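Local coordinates for malonyl acyl carrier protein transacylase (Streptococcus pneumoniae, PDB 3IM8) that probably transfers the malonyl group from malonyl-CoA to the holo acyl carrier protein, supplying malonyl-ACP for fatty acid synthesis, at residues Gly101-Phe105 against Glu106-Ala110. Sequence-based numbering, arbitrary orientation.
Sequences GALDF and EDAVA
Asp-104 and Phe-105 open the first turn of helix 105-122 with two backbone bonds, Ala-108 N to Asp-104 O at 2.9 Å and Val-109 N to Phe-105 O at 3.0 Å. Asp-104 is the N-cap: its carboxylate oxygen OD2 accepts from Asp-107 N at 2.9 Å, a fairly straight bond (161° at the hydrogen) that enters on the anti side of the carboxylate. With CG anti to its own backbone N (chi1 169°), the acid is swung over the start of the helix, where the helix dipole probably steadies its negative charge. Asp-107, with CG beside its own backbone N (chi1 -80°), brings OD2 to 3.5 Å from Asp-104 CB; a water donates to this OD2 at 2.7 Å while accepting from Asp-104 N, so one water links the N-cap N-H to the Asp-107 carboxylate. This N-terminal cap ends the loop that joins helix 92-99 to helix 105-122 in the acyl transferase domain. On the buried side, Leu-103 sets CD2 against Ala-108 CB at 3.8 Å, and both side chains reach Val-98 of the preceding helix. Val-109 CG2 lies over one face of the Phe-105 ring, 3.9 Å from the centroid, a CH-pi contact one turn apart; Leu-66 of helix 58-78 touches both residues.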
loop_
_atom_site.group_PDB
_atom_site.type_symbol
_atom_site.label_atom_id
_atom_site.label_comp_id
_atom_site.label_asym_id
_atom_site.label_seq_id
_atom_site.Cartn_x
_atom_site.Cartn_y
_atom_site.Cartn_z
ATOM N N GLY A 101 -13.838 -8.463 2.930
ATOM C CA GLY A 101 -14.964 -9.195 2.355
ATOM C C GLY A 101 -15.513 -8.541 1.105
ATOM O O GLY A 101 -16.278 -9.176 0.349
ATOM N N ALA A 102 -15.159 -7.274 0.870
ATOM C CA ALA A 102 -15.724 -6.540 -0.270
ATOM C C ALA A 102 -15.228 -6.945 -1.675
ATOM O O ALA A 102 -15.978 -6.872 -2.657
ATOM C CB ALA A 102 -15.601 -5.042 -0.080
ATOM N N LEU A 103 -13.983 -7.381 -1.778
ATOM C CA LEU A 103 -13.422 -7.796 -3.078
ATOM C C LEU A 103 -13.075 -9.294 -3.107
ATOM O O LEU A 103 -12.373 -9.777 -2.204
ATOM C CB LEU A 103 -12.204 -6.913 -3.403
ATOM C CG LEU A 103 -11.282 -7.169 -4.604
ATOM C CD1 LEU A 103 -12.069 -7.139 -5.884
ATOM C CD2 LEU A 103 -10.205 -6.064 -4.575
ATOM N N ASP A 104 -13.580 -10.029 -4.109
ATOM C CA ASP A 104 -13.231 -11.453 -4.288
ATOM C C ASP A 104 -11.716 -11.599 -4.568
ATOM O O ASP A 104 -11.113 -10.771 -5.263
ATOM C CB ASP A 104 -14.060 -12.105 -5.421
ATOM C CG ASP A 104 -13.549 -13.518 -5.820
ATOM O OD1 ASP A 104 -13.855 -14.505 -5.112
ATOM O OD2 ASP A 104 -12.849 -13.660 -6.859
ATOM N N PHE A 105 -11.117 -12.639 -4.011
ATOM C CA PHE A 105 -9.694 -12.779 -4.132
ATOM C C PHE A 105 -9.231 -12.920 -5.594
ATOM O O PHE A 105 -8.308 -12.205 -6.039
ATOM C CB PHE A 105 -9.209 -13.972 -3.322
ATOM C CG PHE A 105 -7.781 -14.286 -3.555
ATOM C CD1 PHE A 105 -6.813 -13.328 -3.308
ATOM C CD2 PHE A 105 -7.398 -15.536 -4.036
ATOM C CE1 PHE A 105 -5.437 -13.609 -3.506
ATOM C CE2 PHE A 105 -6.067 -15.817 -4.261
ATOM C CZ PHE A 105 -5.076 -14.834 -3.993
ATOM N N GLU A 106 -9.844 -13.846 -6.329
ATOM C CA GLU A 106 -9.522 -14.039 -7.751
ATOM C C GLU A 106 -9.771 -12.784 -8.613
ATOM O O GLU A 106 -8.976 -12.454 -9.506
ATOM C CB GLU A 106 -10.248 -15.298 -8.283
ATOM C CG GLU A 106 -9.560 -16.555 -7.789
ATOM C CD GLU A 106 -10.363 -17.833 -7.934
ATOM O OE1 GLU A 106 -11.413 -17.966 -7.260
ATOM O OE2 GLU A 106 -9.912 -18.752 -8.648
ATOM N N ASP A 107 -10.850 -12.065 -8.324
ATOM C CA ASP A 107 -11.077 -10.743 -8.919
ATOM C C ASP A 107 -9.911 -9.758 -8.634
ATOM O O ASP A 107 -9.481 -9.020 -9.527
ATOM C CB ASP A 107 -12.352 -10.125 -8.346
ATOM C CG ASP A 107 -13.610 -10.666 -8.998
ATOM O OD1 ASP A 107 -13.477 -11.367 -10.015
ATOM O OD2 ASP A 107 -14.728 -10.428 -8.455
ATOM N N ALA A 108 -9.446 -9.753 -7.375
ATOM C CA ALA A 108 -8.394 -8.857 -6.921
ATOM C C ALA A 108 -7.130 -9.127 -7.720
ATOM O O ALA A 108 -6.501 -8.227 -8.234
ATOM C CB ALA A 108 -8.122 -9.097 -5.436
ATOM N N VAL A 109 -6.758 -10.390 -7.821
ATOM C CA VAL A 109 -5.545 -10.766 -8.510
ATOM C C VAL A 109 -5.567 -10.241 -9.944
ATOM O O VAL A 109 -4.567 -9.625 -10.366
ATOM C CB VAL A 109 -5.362 -12.277 -8.497
ATOM C CG1 VAL A 109 -4.136 -12.669 -9.286
ATOM C CG2 VAL A 109 -5.209 -12.771 -7.037
ATOM N N ALA A 110 -6.662 -10.469 -10.693
ATOM C CA ALA A 110 -6.670 -9.987 -12.075
ATOM C C ALA A 110 -6.620 -8.439 -12.088
ATOM O O ALA A 110 -5.924 -7.845 -12.903
ATOM C CB ALA A 110 -7.894 -10.498 -12.868
HETATM O O HOH W 1 -15.333 -8.818 -6.340
#